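PDB 2Q9U: A-type flavoprotein from Giardia intestinalis, which binds FMN and an oxo-bridged diiron centre, and as an O2-scavenging flavodiiron protein probably passes electrons between them to reduce oxygen. Local coordinates for residues H271-A276 against E390-A395; E64-I69 against C73-I78; V107-C112 against F145-L150; L195-T200 against H304-G309. All coordinates share one frame; numbering follows the deposited sequence.

Contact 1 (H271-A276 against E390-A395)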
# COMPACT_ATOMS: atom_id res chain seq x y z
N HIS A 271 -10.28 0.64 20.25
CA HIS A 271 -11.27 0.46 19.16
C HIS A 271 -12.68 0.06 19.64
O HIS A 271 -13.67 0.65 19.21
CB HIS A 271 -10.76 -0.54 18.13
CG HIS A 271 -11.71 -0.74 17.00
ND1 HIS A 271 -11.70 0.06 15.87
CD2 HIS A 271 -12.76 -1.60 16.84
CE1 HIS A 271 -12.68 -0.32 15.06
NE2 HIS A 271 -13.33 -1.32 15.63
N ARG A 272 -12.78 -0.94 20.52
CA ARG A 272 -14.09 -1.35 21.03
C ARG A 272 -14.78 -0.24 21.85
O ARG A 272 -15.99 -0.04 21.74
CB ARG A 272 -13.99 -2.61 21.89
CG ARG A 272 -15.35 -3.11 22.43
CD ARG A 272 -16.17 -3.72 21.30
NE ARG A 272 -17.58 -4.01 21.62
CZ ARG A 272 -18.56 -3.11 21.70
NH1 ARG A 272 -18.34 -1.81 21.57
NH2 ARG A 272 -19.79 -3.53 21.96
N MET A 273 -14.01 0.49 22.64
CA MET A 273 -14.58 1.62 23.37
C MET A 273 -15.07 2.69 22.39
O MET A 273 -16.12 3.33 22.61
CB MET A 273 -13.58 2.22 24.33
CG MET A 273 -13.26 1.31 25.48
SD MET A 273 -14.56 1.39 26.71
CE MET A 273 -14.03 2.91 27.52
N ALA A 274 -14.31 2.88 21.31
CA ALA A 274 -14.71 3.81 20.25
C ALA A 274 -16.05 3.45 19.68
O ALA A 274 -16.87 4.34 19.43
CB ALA A 274 -13.64 3.87 19.11
N LEU A 275 -16.29 2.14 19.46
CA LEU A 275 -17.58 1.71 18.91
C LEU A 275 -18.75 2.03 19.86
O LEU A 275 -19.83 2.41 19.43
CB LEU A 275 -17.56 0.21 18.56
CG LEU A 275 -16.74 -0.24 17.35
CD1 LEU A 275 -16.61 -1.77 17.34
CD2 LEU A 275 -17.38 0.28 16.03
N ALA A 276 -18.53 1.83 21.16
CA ALA A 276 -19.58 2.14 22.16
C ALA A 276 -19.87 3.64 22.19
O ALA A 276 -21.04 4.06 22.24
CB ALA A 276 -19.15 1.64 23.57
N GLU A 390 -20.40 1.14 28.76
CA GLU A 390 -21.53 1.99 29.13
C GLU A 390 -21.09 3.44 29.36
O GLU A 390 -21.76 4.38 28.92
CB GLU A 390 -22.21 1.44 30.38
CG GLU A 390 -23.38 2.29 30.82
CD GLU A 390 -24.15 1.69 31.98
OE1 GLU A 390 -23.52 1.38 33.00
OE2 GLU A 390 -25.39 1.56 31.86
N GLN A 391 -19.96 3.63 30.04
CA GLN A 391 -19.42 4.96 30.26
C GLN A 391 -19.05 5.62 28.92
O GLN A 391 -19.28 6.81 28.70
CB GLN A 391 -18.22 4.90 31.21
CG GLN A 391 -17.57 6.23 31.47
CD GLN A 391 -16.41 6.14 32.44
OE1 GLN A 391 -15.97 5.04 32.80
NE2 GLN A 391 -15.91 7.29 32.88
N ALA A 392 -18.51 4.81 28.01
CA ALA A 392 -18.14 5.30 26.67
C ALA A 392 -19.39 5.70 25.91
O ALA A 392 -19.41 6.76 25.28
CB ALA A 392 -17.35 4.23 25.89
N TYR A 393 -20.41 4.86 25.97
CA TYR A 393 -21.71 5.12 25.32
C TYR A 393 -22.29 6.43 25.83
O TYR A 393 -22.76 7.25 25.03
CB TYR A 393 -22.68 3.96 25.55
CG TYR A 393 -24.06 4.15 24.94
CD1 TYR A 393 -25.07 4.87 25.60
CD2 TYR A 393 -24.35 3.60 23.69
CE1 TYR A 393 -26.34 5.03 25.01
CE2 TYR A 393 -25.60 3.74 23.12
CZ TYR A 393 -26.58 4.45 23.76
OH TYR A 393 -27.81 4.54 23.11
N ASN A 394 -22.28 6.61 27.16
CA ASN A 394 -22.79 7.85 27.76
C ASN A 394 -22.00 9.10 27.36
O ASN A 394 -22.59 10.16 27.11
CB ASN A 394 -22.88 7.74 29.29
CG ASN A 394 -23.93 6.73 29.74
OD1 ASN A 394 -24.86 6.37 28.98
ND2 ASN A 394 -23.76 6.24 30.95
N ALA A 395 -20.68 8.99 27.33
CA ALA A 395 -19.83 10.06 26.82
C ALA A 395 -20.17 10.40 25.36
O ALA A 395 -20.11 11.56 24.97
CB ALA A 395 -18.37 9.73 26.99
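A276 and A392 bring two helices of the flavodoxin-like domain together. The axes of the two helical segments come within 8.1 Å and cross at -48°, an approach made possible by the small side chains at the crossing. The methyl carbons CB of A276 and A392 lie 3.9 Å apart, and CB of A392 also rests 3.6 Å from the carbonyl O of M273. One residue further along, the backbone of Y393 meets helix 271-276 directly: its CA-H points at A276 O, with CA and O 3.3 Å apart and an angle of 147° at the hydrogen. The same oxygen also lies 3.6 Å from CD2 of the Y393 ring, approaching it obliquely. M273 closes the other flank. Its chain is bent at both chi2 and chi3, which brings SD and CE up to A392, CE 3.9 Å from its CB. Away from this buried core of the contact the packing loosens quickly, since Q391 and N394 belong to the exposed side of their helix and add almost nothing to the interface. Helix 269-283 starts at the FMN-binding residues T269 and T270, and the two helices lie against the parallel sheet, where M273 touches I378 and F380 of edge strand 378-381, while Y393 reaches on to D279 and S283 further along helix 269-283.

Contact 2 (E64-I69 against C73-I78)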
# COMPACT_ATOMS: atom_id res chain seq x y z
N GLU A 64 1.91 17.00 -23.95
CA GLU A 64 0.45 16.85 -24.13
C GLU A 64 -0.29 18.19 -24.15
O GLU A 64 -1.13 18.44 -25.04
CB GLU A 64 -0.11 15.92 -23.05
CG GLU A 64 -1.61 15.60 -23.26
CD GLU A 64 -2.21 14.68 -22.18
OE1 GLU A 64 -1.50 14.16 -21.28
OE2 GLU A 64 -3.44 14.51 -22.23
N TRP A 65 0.01 19.04 -23.17
CA TRP A 65 -0.52 20.40 -23.07
C TRP A 65 -0.19 21.21 -24.33
O TRP A 65 -1.06 21.89 -24.92
CB TRP A 65 0.10 21.04 -21.83
CG TRP A 65 -0.19 22.51 -21.59
CD1 TRP A 65 -1.42 23.09 -21.39
CD2 TRP A 65 0.78 23.57 -21.46
NE1 TRP A 65 -1.27 24.44 -21.17
CE2 TRP A 65 0.06 24.76 -21.21
CE3 TRP A 65 2.18 23.63 -21.58
CZ2 TRP A 65 0.70 26.02 -21.07
CZ3 TRP A 65 2.81 24.88 -21.43
CH2 TRP A 65 2.07 26.05 -21.17
N LEU A 66 1.06 21.15 -24.76
CA LEU A 66 1.46 21.91 -25.96
C LEU A 66 0.72 21.38 -27.19
O LEU A 66 0.32 22.18 -28.06
CB LEU A 66 2.98 21.83 -26.14
CG LEU A 66 3.78 22.59 -25.06
CD1 LEU A 66 5.29 22.27 -25.14
CD2 LEU A 66 3.53 24.11 -25.14
N SER A 67 0.52 20.06 -27.24
CA SER A 67 -0.19 19.41 -28.35
C SER A 67 -1.64 19.88 -28.44
O SER A 67 -2.14 20.18 -29.53
CB SER A 67 -0.12 17.88 -28.27
OG SER A 67 1.20 17.46 -28.53
N ARG A 68 -2.31 19.94 -27.28
CA ARG A 68 -3.67 20.48 -27.23
C ARG A 68 -3.75 21.95 -27.65
O ARG A 68 -4.64 22.33 -28.41
CB ARG A 68 -4.29 20.28 -25.84
CG ARG A 68 -4.44 18.81 -25.46
CD ARG A 68 -5.29 18.73 -24.20
NE ARG A 68 -5.29 17.39 -23.62
CZ ARG A 68 -6.02 16.39 -24.08
NH1 ARG A 68 -6.80 16.57 -25.15
NH2 ARG A 68 -5.96 15.20 -23.48
N ILE A 69 -2.82 22.77 -27.17
CA ILE A 69 -2.77 24.17 -27.60
C ILE A 69 -2.55 24.30 -29.11
O ILE A 69 -3.27 25.02 -29.79
CB ILE A 69 -1.68 24.99 -26.84
CG1 ILE A 69 -2.05 25.08 -25.36
CG2 ILE A 69 -1.63 26.44 -27.38
CD1 ILE A 69 -0.89 25.59 -24.46
N CYS A 73 -4.23 26.52 -32.03
CA CYS A 73 -3.52 27.69 -32.54
C CYS A 73 -2.03 27.38 -32.57
O CYS A 73 -1.51 26.87 -31.58
CB CYS A 73 -3.78 28.86 -31.60
SG CYS A 73 -3.10 30.43 -32.10
N PRO A 74 -1.31 27.75 -33.66
CA PRO A 74 0.14 27.56 -33.64
C PRO A 74 0.76 28.26 -32.44
O PRO A 74 0.30 29.34 -32.07
CB PRO A 74 0.61 28.26 -34.93
CG PRO A 74 -0.58 28.09 -35.87
CD PRO A 74 -1.76 28.35 -34.93
N LEU A 75 1.77 27.65 -31.82
CA LEU A 75 2.35 28.21 -30.59
C LEU A 75 2.91 29.61 -30.79
O LEU A 75 2.80 30.43 -29.89
CB LEU A 75 3.42 27.31 -30.00
CG LEU A 75 2.95 25.91 -29.60
CD1 LEU A 75 4.13 25.16 -29.07
CD2 LEU A 75 1.78 25.93 -28.55
N ASP A 76 3.47 29.88 -31.99
CA ASP A 76 4.01 31.21 -32.31
C ASP A 76 2.95 32.30 -32.49
O ASP A 76 3.29 33.49 -32.56
CB ASP A 76 4.99 31.18 -33.52
CG ASP A 76 4.30 30.85 -34.85
OD1 ASP A 76 3.04 30.88 -34.95
OD2 ASP A 76 5.05 30.60 -35.85
N LYS A 77 1.68 31.91 -32.54
CA LYS A 77 0.57 32.86 -32.62
C LYS A 77 -0.13 33.15 -31.29
O LYS A 77 -1.01 34.05 -31.21
CB LYS A 77 -0.44 32.43 -33.68
CG LYS A 77 0.08 32.77 -35.08
CD LYS A 77 -0.93 32.39 -36.18
CE LYS A 77 -1.85 33.54 -36.58
NZ LYS A 77 -2.54 33.21 -37.89
N ILE A 78 0.27 32.43 -30.24
CA ILE A 78 -0.21 32.76 -28.90
C ILE A 78 0.36 34.11 -28.47
O ILE A 78 1.60 34.29 -28.47
CB ILE A 78 0.16 31.64 -27.87
CG1 ILE A 78 -0.40 30.27 -28.33
CG2 ILE A 78 -0.27 32.04 -26.43
CD1 ILE A 78 -1.96 30.17 -28.35
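I69 meets the turn that follows its own helix through both its backbone and its side chain. The amide N of C73 donates to O of I69 at 2.9 Å; this i to i+4 bond belongs to the last turn of helix 62-72. The side chain does the rest. CB of I69 lies 4.0 Å from CD2 of L75, and the branch CG2, standing anti to the backbone N, sits closer still, at 3.6 Å from the same methyl. CG2 also receives I78, whose CD1 comes to 3.9 Å, so this one methyl touches two side chains, which approach it from directions about a right angle apart. The other branch runs through CG1 to CD1, which lies over one face of the W65 ring, 3.4 Å above its plane and displaced toward the rim. L66 adds a second, looser touch, its CD2 lying 4.1 Å from CD1 of L75. The turn folds back through the short 3-10 segment 75-77. On the far side of the helix R68 pairs with E64 and forms a second salt bridge with D279 of the second subunit. The helix is the crossover between the parallel strands 52-54 and 80-82 of the metallo-beta-lactamase-like domain; I69 packs on V20 of strand 17-24, and C73 and I78 on F45 of strand 39-46.

Contact 3 (V107-C112 against F145-L150)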
# COMPACT_ATOMS: atom_id res chain seq x y z
N VAL A 107 1.37 37.01 -18.50
CA VAL A 107 0.54 37.99 -17.83
C VAL A 107 0.21 37.47 -16.44
O VAL A 107 -0.38 36.40 -16.30
CB VAL A 107 -0.81 38.20 -18.57
CG1 VAL A 107 -1.68 39.21 -17.84
CG2 VAL A 107 -0.59 38.62 -20.03
N CYS A 108 0.58 38.24 -15.42
CA CYS A 108 0.32 37.85 -14.05
C CYS A 108 0.58 39.02 -13.12
O CYS A 108 1.05 40.07 -13.56
CB CYS A 108 1.25 36.67 -13.67
SG CYS A 108 3.04 37.01 -13.91
N THR A 109 0.28 38.83 -11.85
CA THR A 109 0.53 39.83 -10.82
C THR A 109 2.02 39.83 -10.48
O THR A 109 2.76 38.91 -10.83
CB THR A 109 -0.27 39.54 -9.54
OG1 THR A 109 0.13 38.26 -9.03
CG2 THR A 109 -1.80 39.55 -9.78
N LYS A 110 2.45 40.85 -9.75
CA LYS A 110 3.85 40.98 -9.38
C LYS A 110 4.30 39.81 -8.50
O LYS A 110 5.37 39.21 -8.72
CB LYS A 110 4.10 42.32 -8.68
CG LYS A 110 5.56 42.54 -8.27
CD LYS A 110 6.54 42.34 -9.43
CE LYS A 110 6.87 43.64 -10.15
NZ LYS A 110 7.79 43.38 -11.30
N LYS A 111 3.47 39.44 -7.53
CA LYS A 111 3.79 38.33 -6.65
C LYS A 111 3.94 37.03 -7.44
O LYS A 111 4.86 36.24 -7.20
CB LYS A 111 2.77 38.21 -5.52
CG LYS A 111 3.13 37.16 -4.49
CD LYS A 111 4.43 37.53 -3.73
CE LYS A 111 4.13 38.45 -2.57
NZ LYS A 111 5.35 38.66 -1.77
N CYS A 112 3.04 36.82 -8.40
CA CYS A 112 3.11 35.62 -9.24
C CYS A 112 4.39 35.61 -10.07
O CYS A 112 5.09 34.62 -10.10
CB CYS A 112 1.85 35.44 -10.09
SG CYS A 112 1.81 33.84 -10.96
N PHE A 145 -8.44 40.78 -13.37
CA PHE A 145 -7.61 39.95 -12.50
C PHE A 145 -8.00 40.23 -11.08
O PHE A 145 -8.10 41.37 -10.67
CB PHE A 145 -6.13 40.24 -12.80
CG PHE A 145 -5.82 40.09 -14.26
CD1 PHE A 145 -5.62 38.82 -14.80
CD2 PHE A 145 -5.87 41.20 -15.13
CE1 PHE A 145 -5.38 38.66 -16.17
CE2 PHE A 145 -5.65 41.05 -16.49
CZ PHE A 145 -5.41 39.78 -17.01
N ILE A 146 -8.27 39.17 -10.34
CA ILE A 146 -8.71 39.29 -8.96
C ILE A 146 -7.68 38.57 -8.06
O ILE A 146 -7.70 37.32 -7.94
CB ILE A 146 -10.11 38.66 -8.75
CG1 ILE A 146 -11.17 39.30 -9.67
CG2 ILE A 146 -10.49 38.78 -7.29
CD1 ILE A 146 -12.50 38.48 -9.78
N PRO A 147 -6.77 39.33 -7.44
CA PRO A 147 -5.84 38.70 -6.51
C PRO A 147 -6.63 38.09 -5.36
O PRO A 147 -7.60 38.68 -4.84
CB PRO A 147 -4.97 39.88 -6.04
CG PRO A 147 -5.04 40.87 -7.20
CD PRO A 147 -6.52 40.79 -7.55
N VAL A 148 -6.28 36.86 -5.01
CA VAL A 148 -6.87 36.22 -3.83
C VAL A 148 -5.69 35.75 -2.94
O VAL A 148 -5.47 34.57 -2.78
CB VAL A 148 -7.86 35.07 -4.21
CG1 VAL A 148 -9.19 35.62 -4.89
CG2 VAL A 148 -7.19 34.05 -5.13
N PRO A 149 -4.90 36.69 -2.37
CA PRO A 149 -3.71 36.25 -1.63
C PRO A 149 -4.05 35.33 -0.47
O PRO A 149 -5.03 35.56 0.24
CB PRO A 149 -3.10 37.57 -1.12
CG PRO A 149 -4.22 38.55 -1.16
CD PRO A 149 -5.01 38.17 -2.37
N LEU A 150 -3.23 34.29 -0.32
CA LEU A 150 -3.43 33.20 0.63
C LEU A 150 -4.74 32.45 0.42
O LEU A 150 -5.36 31.97 1.38
CB LEU A 150 -3.22 33.62 2.10
CG LEU A 150 -1.79 34.02 2.51
CD1 LEU A 150 -1.81 34.49 3.96
CD2 LEU A 150 -0.76 32.86 2.31
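The backbones of V107-T109 and F145-P147 run in broadly the same direction without hydrogen-bonding to each other, and come nearest at T109 and P147, whose CA atoms are 7.8 Å apart. Side chains fill the space between. V107 holds CG1 anti to its backbone N (chi1 179°), which directs this methyl at the far end of the F145 ring: CG1 of V107 lies 3.9 Å from CZ of F145 and 4.1 Å from CE1. The two side chains cross at about a right angle. Further along, CG2 of T109 approaches CG of the P147 ring at 4.3 Å, a lighter touch. This is core packing of the alpha-beta-beta-alpha sandwich of the metallo-beta-lactamase fold: strand 105-108 hydrogen-bonds with its neighbours in one sheet (V107 with V81 and M83, C108 with L128 and V130), strand 142-147 with F158 in the other, and V107 and F145 meet in the apolar layer between the sheets, where both also touch V82 and V130. T109 is also the N-cap of helix 110-120: while its methyl faces P147, OG1 of T109 accepts a weak bond from N of C112, 3.3 Å long and fairly straight at 157°. Beyond the strand the chain continues to L150, which packs on the FMN-binding W352 of the third subunit.

Contact 4 (L195-T200 against H304-G309); sequences LFKEYT and HTYDSG. With NO3 (nitrate ion), chain C.
A single water spans the gap between K197 and D307, accepting from NZ of K197 at 2.7 Å and donating to OD2 of D307 at 2.9 Å. It joins the metallo-beta-lactamase-like domain, which supplies helix 189-204, to the flavodoxin-like domain, which supplies Y306 and the following loop residue D307. NZ of K197 and OD2 of D307 are themselves 5.0 Å apart, too far for a direct salt bridge; OD1 of D307 has its own, to K258. The ring of Y306 is touched obliquely by K197 and T200, one turn apart on the facing helix. K197 brings CG to 4.2 Å from CE2 of Y306, its chain running on extended toward the water, while T200 sets CG2 4.0 Å from CE1 of Y306. The phenol OH of Y306 is hydrogen-bonded to E245 on helix 236-250. On the other side of helix 189-204, Y199 touches the diiron centre, and its OH lies 3.0 Å from O2 of a nitrate ion, probably from the crystallisation liquor. T200 is held in place by its own helix: OG1 of T200 donates to O of F196 at 2.8 Å, and N of T200 reaches that same oxygen from the opposite face of the carbonyl plane.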
# COMPACT_ATOMS: atom_id res chain seq x y z
N LEU A 195 -15.95 15.57 -3.47
CA LEU A 195 -14.53 15.83 -3.72
C LEU A 195 -14.21 17.32 -3.59
O LEU A 195 -13.09 17.71 -3.19
CB LEU A 195 -14.14 15.29 -5.10
CG LEU A 195 -14.18 13.75 -5.20
CD1 LEU A 195 -13.94 13.35 -6.67
CD2 LEU A 195 -13.15 13.07 -4.26
N PHE A 196 -15.20 18.16 -3.92
CA PHE A 196 -15.08 19.63 -3.78
C PHE A 196 -14.87 19.95 -2.29
O PHE A 196 -14.02 20.77 -1.92
CB PHE A 196 -16.35 20.28 -4.33
CG PHE A 196 -16.46 21.78 -4.09
CD1 PHE A 196 -16.96 22.29 -2.89
CD2 PHE A 196 -16.11 22.68 -5.10
CE1 PHE A 196 -17.10 23.68 -2.70
CE2 PHE A 196 -16.27 24.07 -4.93
CZ PHE A 196 -16.75 24.55 -3.73
N LYS A 197 -15.63 19.28 -1.43
CA LYS A 197 -15.46 19.40 0.04
C LYS A 197 -14.13 18.85 0.54
O LYS A 197 -13.49 19.43 1.43
CB LYS A 197 -16.61 18.72 0.79
CG LYS A 197 -17.93 19.46 0.71
CD LYS A 197 -19.03 18.64 1.41
CE LYS A 197 -20.41 19.23 1.18
NZ LYS A 197 -21.51 18.35 1.74
N GLU A 198 -13.70 17.73 -0.04
CA GLU A 198 -12.41 17.18 0.38
C GLU A 198 -11.29 18.18 0.03
O GLU A 198 -10.33 18.37 0.80
CB GLU A 198 -12.15 15.81 -0.28
CG GLU A 198 -11.02 15.01 0.39
CD GLU A 198 -10.76 13.70 -0.31
OE1 GLU A 198 -10.39 13.74 -1.49
OE2 GLU A 198 -10.96 12.64 0.32
N TYR A 199 -11.40 18.78 -1.15
CA TYR A 199 -10.39 19.77 -1.57
C TYR A 199 -10.38 20.98 -0.62
O TYR A 199 -9.31 21.43 -0.16
CB TYR A 199 -10.66 20.23 -3.00
CG TYR A 199 -9.54 21.05 -3.56
CD1 TYR A 199 -9.46 22.42 -3.31
CD2 TYR A 199 -8.55 20.45 -4.36
CE1 TYR A 199 -8.41 23.21 -3.83
CE2 TYR A 199 -7.51 21.22 -4.89
CZ TYR A 199 -7.44 22.59 -4.62
OH TYR A 199 -6.40 23.31 -5.16
N THR A 200 -11.57 21.49 -0.33
CA THR A 200 -11.72 22.63 0.60
C THR A 200 -11.08 22.33 1.96
O THR A 200 -10.27 23.12 2.49
CB THR A 200 -13.19 22.98 0.82
OG1 THR A 200 -13.81 23.16 -0.45
CG2 THR A 200 -13.30 24.28 1.62
N HIS A 304 -13.56 14.58 7.06
CA HIS A 304 -14.62 14.31 8.01
C HIS A 304 -14.69 15.30 9.15
O HIS A 304 -15.77 15.70 9.54
CB HIS A 304 -14.62 12.83 8.47
CG HIS A 304 -15.08 11.91 7.38
ND1 HIS A 304 -16.38 11.90 6.93
CD2 HIS A 304 -14.41 11.01 6.62
CE1 HIS A 304 -16.50 11.01 5.96
NE2 HIS A 304 -15.32 10.47 5.75
N THR A 305 -13.53 15.72 9.65
CA THR A 305 -13.47 16.74 10.71
C THR A 305 -13.98 18.10 10.22
O THR A 305 -14.57 18.85 11.02
CB THR A 305 -12.06 16.88 11.32
OG1 THR A 305 -11.09 17.19 10.31
CG2 THR A 305 -11.63 15.57 12.04
N TYR A 306 -13.69 18.44 8.98
CA TYR A 306 -14.29 19.58 8.27
C TYR A 306 -15.75 19.90 8.64
O TYR A 306 -16.06 20.98 9.04
CB TYR A 306 -14.10 19.43 6.76
CG TYR A 306 -14.82 20.42 5.87
CD1 TYR A 306 -14.33 21.65 5.66
CD2 TYR A 306 -15.97 20.07 5.20
CE1 TYR A 306 -14.97 22.54 4.82
CE2 TYR A 306 -16.62 20.93 4.40
CZ TYR A 306 -16.10 22.18 4.20
OH TYR A 306 -16.72 23.04 3.39
N ASP A 307 -16.61 18.90 8.56
CA ASP A 307 -18.05 19.12 8.63
C ASP A 307 -18.67 18.29 9.75
O ASP A 307 -19.86 17.98 9.72
CB ASP A 307 -18.71 18.78 7.30
CG ASP A 307 -18.66 17.30 6.98
OD1 ASP A 307 -17.98 16.55 7.71
OD2 ASP A 307 -19.30 16.88 5.99
N SER A 308 -17.86 17.94 10.75
CA SER A 308 -18.37 17.37 11.99
C SER A 308 -18.74 18.50 12.94
O SER A 308 -18.06 19.55 12.96
CB SER A 308 -17.30 16.48 12.67
OG SER A 308 -17.00 15.34 11.88
N GLY A 309 -19.78 18.28 13.72
CA GLY A 309 -20.20 19.19 14.78
C GLY A 309 -19.42 18.91 16.05
O GLY A 309 -19.36 19.75 16.92
N NO3 C . -3.29 22.27 -4.91
O1 NO3 C . -3.29 21.14 -4.12
O2 NO3 C . -3.86 22.18 -6.16
O3 NO3 C . -2.80 23.48 -4.48
O HOH W 1 -21.09 18.61 4.44

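Overall arrangement
Contacts 2 and 3 come first along the chain and lie in the metallo-beta-lactamase-like domain, their centres 24 Å apart; both involve its seven-stranded sheet, contact 2 through the crossover before strand 80-82 and contact 3 through strand 105-108. Contact 1 lies in the flavodoxin-like domain, its centre 60 Å from that of contact 2 and on the opposite side of the chain's centre. Contact 4, centred about 9 Å from the centre of the chain, joins the two domains. Its segments alternate with those of contact 1 in sequence. Contacts 1 and 2 both touch the second subunit, consistent with a head-to-tail pairing that brings the FMN of one chain near the diiron site of another.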